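PDB 3O0Y: lipoprotein from Colwellia psychrerythraea, which is of unknown function but belongs to a family in the metallopeptidase-like Peptidase_MA clan, and is a putative lipoprotein with a largely helical fold. Local coordinates for residues P376-T381 against H444-A449; E471-Y476 against V586-G591. One frame throughout, in Å; residues are numbered along the deposited sequence.

Contact 1 of 2, residues P376-T381 against H444-A449; sequences PVFRTT and HHWQIA
W446 and F378 make the aromatic part of this contact. W446 reaches out from its helix because its CG lies anti to the backbone N (chi1 -163°), which carries the indole across to the loop 376-381. F378 CD1 sits 3.7 Å from W446 NE1. The planes of the phenyl ring and the five-membered indole ring are turned 79° apart and their centroids are 5.2 Å apart, so the rings meet obliquely. F378 CB also lies beside the indole, 3.8 Å from W446 NE1.

The polar part runs through one water. It accepts the indole N-H of W446 NE1 at 3.0 Å and donates to T380 O at 2.8 Å, giving the nitrogen of a buried tryptophan a partner; the same water lies in the plane of the F378 ring, at its edge. T380 O itself comes within 3.4 Å of W446 CZ2.

Further round, T381 touches the six-membered ring by van der Waals contact, its OG1 3.9 Å from W446 CH2. M374, P382 and N441 also touch the indole, while F378 stacks on H584.

H444-A449 begins a helix at the end of an HEANPGHH sequence, H438 to H445, a variant of HExxH with longer spacing. H444 packs against H438 and E471, consistent with a metallopeptidase-like site of the Peptidase_MA clan, any metal role of these three being probable at most.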
ATOM      1  N   PRO A 376      17.806  20.610   6.437  1.00  8.89           N
ATOM      2  CA  PRO A 376      18.376  21.470   5.386  1.00 10.23           C
ATOM      3  C   PRO A 376      17.941  21.143   3.990  1.00  8.87           C
ATOM      4  O   PRO A 376      17.963  22.064   3.145  1.00 10.03           O
ATOM      5  CB  PRO A 376      19.891  21.243   5.536  1.00 12.14           C
ATOM      6  CG  PRO A 376      20.042  20.937   6.993  1.00 13.22           C
ATOM      7  CD  PRO A 376      18.845  20.098   7.325  1.00 11.12           C
ATOM      8  N   VAL A 377      17.583  19.893   3.732  1.00  7.40           N
ATOM      9  CA  VAL A 377      17.103  19.489   2.424  1.00  6.77           C
ATOM     10  C   VAL A 377      15.635  19.064   2.343  1.00  7.16           C
ATOM     11  O   VAL A 377      15.166  18.663   1.280  1.00  7.10           O
ATOM     12  CB  VAL A 377      18.013  18.426   1.805  1.00  8.93           C
ATOM     13  CG1 VAL A 377      19.534  18.930   1.782  1.00 11.02           C
ATOM     14  CG2 VAL A 377      17.941  17.026   2.486  1.00  8.74           C
ATOM     15  N   PHE A 378      14.940  19.222   3.473  1.00  7.53           N
ATOM     16  CA  PHE A 378      13.507  18.987   3.524  1.00  6.25           C
ATOM     17  C   PHE A 378      12.921  20.156   4.342  1.00  7.09           C
ATOM     18  O   PHE A 378      12.652  20.042   5.551  1.00  7.01           O
ATOM     19  CB  PHE A 378      13.212  17.666   4.151  1.00  7.44           C
ATOM     20  CG  PHE A 378      13.515  16.484   3.274  1.00  4.78           C
ATOM     21  CD1 PHE A 378      12.692  16.149   2.195  1.00  6.61           C
ATOM     22  CD2 PHE A 378      14.706  15.727   3.452  1.00  8.41           C
ATOM     23  CE1 PHE A 378      12.998  15.049   1.419  1.00  6.26           C
ATOM     24  CE2 PHE A 378      14.912  14.554   2.689  1.00  7.06           C
ATOM     25  CZ  PHE A 378      14.111  14.246   1.711  1.00  5.71           C
ATOM     26  N   ARG A 379      12.798  21.273   3.667  1.00  7.47           N
ATOM     27  CA  ARG A 379      12.642  22.524   4.357  1.00  8.95           C
ATOM     28  C   ARG A 379      11.140  22.847   4.667  1.00 11.20           C
ATOM     29  O   ARG A 379      10.858  23.833   5.396  1.00 12.43           O
ATOM     30  CB  ARG A 379      13.255  23.639   3.543  1.00 12.36           C
ATOM     31  CG  ARG A 379      14.735  23.531   3.300  1.00 12.78           C
ATOM     32  CD  ARG A 379      15.140  24.647   2.353  1.00 19.53           C
ATOM     33  NE  ARG A 379      14.356  24.558   1.102  1.00 24.90           N
ATOM     34  CZ  ARG A 379      14.485  25.354   0.036  1.00 29.35           C
ATOM     35  NH1 ARG A 379      15.385  26.359   0.000  1.00 24.97           N
ATOM     36  NH2 ARG A 379      13.732  25.115  -1.017  1.00 23.86           N
ATOM     37  N   THR A 380      10.222  22.073   4.122  1.00  9.28           N
ATOM     38  CA  THR A 380       8.776  22.232   4.378  1.00  8.88           C
ATOM     39  C   THR A 380       8.317  21.051   5.255  1.00  8.36           C
ATOM     40  O   THR A 380       8.325  19.886   4.854  1.00  7.47           O
ATOM     41  CB  THR A 380       7.999  22.256   3.071  1.00 10.36           C
ATOM     42  OG1 THR A 380       8.445  23.381   2.290  1.00 12.25           O
ATOM     43  CG2 THR A 380       6.526  22.456   3.384  1.00 12.23           C
ATOM     44  N   THR A 381       7.912  21.349   6.478  1.00  9.44           N
ATOM     45  CA  THR A 381       7.447  20.337   7.444  1.00  7.56           C
ATOM     46  C   THR A 381       5.957  20.144   7.301  1.00  8.17           C
ATOM     47  O   THR A 381       5.191  21.117   7.346  1.00 10.45           O
ATOM     48  CB  THR A 381       7.758  20.752   8.897  1.00 10.56           C
ATOM     49  OG1 THR A 381       9.172  20.921   9.016  1.00 13.20           O
ATOM     50  CG2 THR A 381       7.265  19.698   9.880  1.00  8.01           C
ATOM     51  N   HIS A 444       7.428   7.403   3.675  1.00  5.88           N
ATOM     52  CA  HIS A 444       5.997   7.476   3.476  1.00  4.57           C
ATOM     53  C   HIS A 444       5.312   8.573   4.255  1.00  5.44           C
ATOM     54  O   HIS A 444       4.492   9.280   3.667  1.00  5.28           O
ATOM     55  CB  HIS A 444       5.314   6.178   3.824  1.00  4.58           C
ATOM     56  CG  HIS A 444       5.482   5.065   2.828  1.00  5.83           C
ATOM     57  ND1 HIS A 444       5.477   5.267   1.452  1.00  8.07           N
ATOM     58  CD2 HIS A 444       5.626   3.734   3.022  1.00  9.13           C
ATOM     59  CE1 HIS A 444       5.572   4.079   0.856  1.00  8.97           C
ATOM     60  NE2 HIS A 444       5.668   3.139   1.779  1.00  9.43           N
ATOM     61  N   HIS A 445       5.578   8.725   5.543  1.00  5.43           N
ATOM     62  CA  HIS A 445       4.868   9.731   6.335  1.00  5.66           C
ATOM     63  C   HIS A 445       5.152  11.144   5.808  1.00  6.16           C
ATOM     64  O   HIS A 445       4.240  11.958   5.559  1.00  6.95           O
ATOM     65  CB  HIS A 445       5.208   9.639   7.827  1.00  6.94           C
ATOM     66  CG  HIS A 445       4.552  10.745   8.608  1.00  6.13           C
ATOM     67  ND1 HIS A 445       3.188  10.748   8.818  1.00  6.07           N
ATOM     68  CD2 HIS A 445       5.015  11.951   9.044  1.00  7.87           C
ATOM     69  CE1 HIS A 445       2.851  11.886   9.435  1.00  6.84           C
ATOM     70  NE2 HIS A 445       3.936  12.651   9.566  1.00  6.36           N
ATOM     71  N   TRP A 446       6.425  11.462   5.581  1.00  5.01           N
ATOM     72  CA  TRP A 446       6.790  12.787   5.176  1.00  6.90           C
ATOM     73  C   TRP A 446       6.072  13.109   3.835  1.00  6.96           C
ATOM     74  O   TRP A 446       5.505  14.187   3.676  1.00  5.68           O
ATOM     75  CB  TRP A 446       8.304  12.922   5.076  1.00  7.31           C
ATOM     76  CG  TRP A 446       8.815  14.343   5.061  1.00  3.80           C
ATOM     77  CD1 TRP A 446       9.266  15.045   3.973  1.00  3.50           C
ATOM     78  CD2 TRP A 446       9.042  15.173   6.192  1.00  4.81           C
ATOM     79  NE1 TRP A 446       9.742  16.253   4.363  1.00  5.50           N
ATOM     80  CE2 TRP A 446       9.605  16.374   5.711  1.00  3.92           C
ATOM     81  CE3 TRP A 446       8.825  15.015   7.565  1.00  5.08           C
ATOM     82  CZ2 TRP A 446       9.959  17.420   6.548  1.00  5.66           C
ATOM     83  CZ3 TRP A 446       9.181  16.052   8.376  1.00  5.44           C
ATOM     84  CH2 TRP A 446       9.793  17.212   7.888  1.00  5.39           C
ATOM     85  N   GLN A 447       6.099  12.162   2.919  1.00  5.63           N
ATOM     86  CA  GLN A 447       5.556  12.370   1.569  1.00  7.03           C
ATOM     87  C   GLN A 447       4.056  12.454   1.598  1.00  6.34           C
ATOM     88  O   GLN A 447       3.480  13.464   1.117  1.00  5.97           O
ATOM     89  CB  GLN A 447       6.039  11.294   0.626  1.00  5.43           C
ATOM     90  CG  GLN A 447       5.511  11.333  -0.771  1.00  5.02           C
ATOM     91  CD  GLN A 447       4.199  10.632  -0.898  1.00  6.05           C
ATOM     92  OE1 GLN A 447       4.119   9.423  -0.762  1.00  9.40           O
ATOM     93  NE2 GLN A 447       3.156  11.402  -1.340  1.00  5.95           N
ATOM     94  N   ILE A 448       3.432  11.465   2.229  1.00  5.91           N
ATOM     95  CA  ILE A 448       1.929  11.432   2.272  1.00  6.03           C
ATOM     96  C   ILE A 448       1.343  12.643   3.010  1.00  6.45           C
ATOM     97  O   ILE A 448       0.392  13.266   2.584  1.00  6.74           O
ATOM     98  CB  ILE A 448       1.464  10.104   2.867  1.00  6.52           C
ATOM     99  CG1 ILE A 448       1.652   9.020   1.812  1.00 10.33           C
ATOM    100  CG2 ILE A 448      -0.010  10.129   3.388  1.00  6.86           C
ATOM    101  CD1 ILE A 448       1.536   7.632   2.322  1.00 14.44           C
ATOM    102  N   ALA A 449       1.913  12.989   4.143  1.00  4.85           N
ATOM    103  CA  ALA A 449       1.477  14.124   4.883  1.00  6.73           C
ATOM    104  C   ALA A 449       1.644  15.444   4.134  1.00  7.73           C
ATOM    105  O   ALA A 449       0.724  16.293   4.095  1.00  6.69           O
ATOM    106  CB  ALA A 449       2.238  14.165   6.280  1.00  5.61           C
TER
HETATM  107  O   HOH W   1      10.182  18.915   3.004  1.00  7.06           O

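Contact 2 of 2, residues E471-Y476 against V586-G591; sequences EGWALY and VVLLNG
L588 sets its CD2 methyl over one face of the W473 indole, above the six-membered ring: CD2 stands 3.7 Å from the centroid of that ring and only 9° off the ring normal, a well-formed CH-pi contact. CD1, the other branch, lies toward the outer rim, 3.8 Å from W473 CH2. L588 gets there with CG anti to its own carbonyl carbon (chi1 -69°), its side chain crossing the tryptophan at about a right angle.

Apolar packing continues on V587, whose CG1 meets W473 CE3 at 3.7 Å along an oblique approach. No hydrogen bond spans the two segments. The indole N-H of W473 is instead taken by P442 O, which helps fix the rotation of the ring.

Polar bonds within 586-591 shape the chain where the helix gives way to a turn. N590 ND2 donates to V586 O at 3.0 Å, with the acceptor close to its amide plane, and a type I turn from L588 to G591 carries a long bond from G591 N to L588 O, 3.3 Å.

W473 thus joins helix 467-483 to the C-terminal part of helix 580-588. Q447 of helix 444-452 touches both W473 and L588, Y476 packs on helix 555-574, and helix 595-608 lies against V586.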
ATOM      1  N   GLU A 471       5.923   4.382  -3.784  1.00  6.61           N
ATOM      2  CA  GLU A 471       6.907   3.441  -3.387  1.00  6.72           C
ATOM      3  C   GLU A 471       8.289   3.849  -3.853  1.00  5.97           C
ATOM      4  O   GLU A 471       9.249   3.630  -3.077  1.00  7.04           O
ATOM      5  CB  GLU A 471       6.542   2.064  -3.947  1.00  5.88           C
ATOM      6  CG  GLU A 471       5.191   1.615  -3.510  1.00  8.94           C
ATOM      7  CD  GLU A 471       4.969   1.569  -1.961  1.00 14.14           C
ATOM      8  OE1 GLU A 471       5.920   1.721  -1.119  1.00 12.22           O
ATOM      9  OE2 GLU A 471       3.774   1.458  -1.599  1.00 17.48           O
ATOM     10  N   GLY A 472       8.420   4.442  -5.052  1.00  5.95           N
ATOM     11  CA  GLY A 472       9.675   4.894  -5.513  1.00  6.59           C
ATOM     12  C   GLY A 472      10.231   6.009  -4.636  1.00  5.95           C
ATOM     13  O   GLY A 472      11.446   6.020  -4.325  1.00  6.71           O
ATOM     14  N   TRP A 473       9.353   6.898  -4.165  1.00  4.15           N
ATOM     15  CA  TRP A 473       9.788   7.971  -3.259  1.00  4.62           C
ATOM     16  C   TRP A 473      10.387   7.362  -1.977  1.00  4.87           C
ATOM     17  O   TRP A 473      11.434   7.806  -1.508  1.00  4.83           O
ATOM     18  CB  TRP A 473       8.606   8.906  -2.885  1.00  6.62           C
ATOM     19  CG  TRP A 473       9.068   9.815  -1.717  1.00  2.90           C
ATOM     20  CD1 TRP A 473       8.877   9.594  -0.416  1.00  4.57           C
ATOM     21  CD2 TRP A 473      10.064  10.850  -1.817  1.00  3.74           C
ATOM     22  NE1 TRP A 473       9.634  10.472   0.322  1.00  4.25           N
ATOM     23  CE2 TRP A 473      10.351  11.260  -0.525  1.00  3.36           C
ATOM     24  CE3 TRP A 473      10.639  11.514  -2.871  1.00  3.86           C
ATOM     25  CZ2 TRP A 473      11.279  12.266  -0.266  1.00  3.56           C
ATOM     26  CZ3 TRP A 473      11.568  12.501  -2.623  1.00  6.51           C
ATOM     27  CH2 TRP A 473      11.816  12.904  -1.343  1.00  5.70           C
ATOM     28  N   ALA A 474       9.690   6.399  -1.388  1.00  3.10           N
ATOM     29  CA  ALA A 474      10.128   5.885  -0.082  1.00  6.57           C
ATOM     30  C   ALA A 474      11.467   5.165  -0.234  1.00  8.27           C
ATOM     31  O   ALA A 474      12.348   5.324   0.587  1.00  7.16           O
ATOM     32  CB  ALA A 474       9.073   4.970   0.555  1.00  6.96           C
ATOM     33  N   LEU A 475      11.652   4.410  -1.329  1.00  6.56           N
ATOM     34  CA  LEU A 475      12.956   3.781  -1.577  1.00  5.88           C
ATOM     35  C   LEU A 475      14.065   4.802  -1.849  1.00  7.46           C
ATOM     36  O   LEU A 475      15.203   4.677  -1.313  1.00  8.20           O
ATOM     37  CB  LEU A 475      12.798   2.741  -2.730  1.00  8.12           C
ATOM     38  CG  LEU A 475      13.921   1.770  -2.999  1.00 13.44           C
ATOM     39  CD1 LEU A 475      14.265   0.962  -1.705  1.00 15.94           C
ATOM     40  CD2 LEU A 475      13.565   0.892  -4.233  1.00  9.83           C
ATOM     41  N   TYR A 476      13.747   5.883  -2.609  1.00  5.54           N
ATOM     42  CA  TYR A 476      14.673   7.006  -2.783  1.00  6.26           C
ATOM     43  C   TYR A 476      15.053   7.622  -1.445  1.00  6.94           C
ATOM     44  O   TYR A 476      16.240   7.904  -1.254  1.00  4.96           O
ATOM     45  CB  TYR A 476      14.087   8.040  -3.753  1.00  6.91           C
ATOM     46  CG  TYR A 476      14.803   9.349  -3.762  1.00  7.36           C
ATOM     47  CD1 TYR A 476      15.918   9.547  -4.549  1.00  5.08           C
ATOM     48  CD2 TYR A 476      14.338  10.408  -3.043  1.00  6.66           C
ATOM     49  CE1 TYR A 476      16.631  10.784  -4.499  1.00  6.06           C
ATOM     50  CE2 TYR A 476      15.026  11.632  -2.997  1.00  8.40           C
ATOM     51  CZ  TYR A 476      16.129  11.835  -3.778  1.00  5.18           C
ATOM     52  OH  TYR A 476      16.845  13.060  -3.634  1.00  7.13           O
ATOM     53  N   VAL A 586      10.200  20.320  -5.417  1.00  7.00           N
ATOM     54  CA  VAL A 586       9.506  20.012  -6.689  1.00  6.95           C
ATOM     55  C   VAL A 586       8.938  18.612  -6.673  1.00  7.84           C
ATOM     56  O   VAL A 586       7.798  18.377  -7.179  1.00  8.01           O
ATOM     57  CB  VAL A 586      10.509  20.145  -7.916  1.00  9.27           C
ATOM     58  CG1 VAL A 586       9.795  19.704  -9.259  1.00  9.58           C
ATOM     59  CG2 VAL A 586      11.065  21.525  -7.996  1.00 11.72           C
ATOM     60  N   VAL A 587       9.652  17.654  -6.095  1.00  6.17           N
ATOM     61  CA  VAL A 587       9.163  16.287  -6.103  1.00  6.48           C
ATOM     62  C   VAL A 587       7.941  16.083  -5.162  1.00  7.62           C
ATOM     63  O   VAL A 587       6.991  15.394  -5.469  1.00  8.68           O
ATOM     64  CB  VAL A 587      10.285  15.293  -5.760  1.00  5.14           C
ATOM     65  CG1 VAL A 587       9.756  13.822  -5.611  1.00  6.32           C
ATOM     66  CG2 VAL A 587      11.348  15.359  -6.844  1.00  6.35           C
ATOM     67  N   LEU A 588       8.015  16.689  -3.997  1.00  5.55           N
ATOM     68  CA  LEU A 588       7.035  16.398  -2.944  1.00  6.78           C
ATOM     69  C   LEU A 588       5.836  17.348  -2.920  1.00  8.22           C
ATOM     70  O   LEU A 588       4.741  16.947  -2.501  1.00  8.68           O
ATOM     71  CB  LEU A 588       7.744  16.468  -1.579  1.00  6.83           C
ATOM     72  CG  LEU A 588       8.772  15.361  -1.275  1.00  4.92           C
ATOM     73  CD1 LEU A 588       9.497  15.631   0.025  1.00  7.24           C
ATOM     74  CD2 LEU A 588       8.016  14.040  -1.195  1.00  6.67           C
ATOM     75  N   LEU A 589       6.073  18.632  -3.160  1.00  7.76           N
ATOM     76  CA  LEU A 589       5.010  19.614  -2.859  1.00  8.06           C
ATOM     77  C   LEU A 589       3.935  19.688  -3.909  1.00 10.07           C
ATOM     78  O   LEU A 589       2.931  20.406  -3.748  1.00 10.53           O
ATOM     79  CB  LEU A 589       5.587  20.999  -2.523  1.00  7.19           C
ATOM     80  CG  LEU A 589       6.574  21.126  -1.329  1.00  9.02           C
ATOM     81  CD1 LEU A 589       7.082  22.602  -1.135  1.00 10.26           C
ATOM     82  CD2 LEU A 589       5.970  20.482  -0.022  1.00  8.80           C
ATOM     83  N   ASN A 590       4.143  19.006  -5.034  1.00  7.54           N
ATOM     84  CA  ASN A 590       3.133  18.874  -6.046  1.00  8.79           C
ATOM     85  C   ASN A 590       2.350  17.571  -5.967  1.00  9.26           C
ATOM     86  O   ASN A 590       1.506  17.303  -6.815  1.00 11.05           O
ATOM     87  CB  ASN A 590       3.759  19.099  -7.445  1.00  9.04           C
ATOM     88  CG  ASN A 590       4.466  20.460  -7.546  1.00 10.22           C
ATOM     89  OD1 ASN A 590       3.788  21.480  -7.460  1.00 11.16           O
ATOM     90  ND2 ASN A 590       5.764  20.490  -7.691  1.00  9.81           N
ATOM     91  N   GLY A 591       2.553  16.796  -4.913  1.00  7.96           N
ATOM     92  CA  GLY A 591       1.752  15.601  -4.667  1.00  8.72           C
ATOM     93  C   GLY A 591       2.224  14.405  -5.469  1.00  8.14           C
ATOM     94  O   GLY A 591       3.060  14.509  -6.351  1.00  8.27           O
TER

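How the contacts relate
The chain leaves helix 353-373, passes through 376-381 and makes the three-stranded sheet and helix 432-439 before 444-449 returns to that loop: contact 1 closes this excursion of 62 residues. Contact 2 opens later, at 471-476, and closes a mostly helical excursion of 109 residues at 586-591. The two are in series, neither nested nor crossed, yet their centres lie about 9 Å apart. F378 CE1 of contact 1 packs 3.7 Å from W473 CZ2 of contact 2, and Q447 CB meets W473 CD1 at 3.5 Å. Together they bring the 376-381 loop and helices 444-452, 467-483 and 580-588 into one cluster.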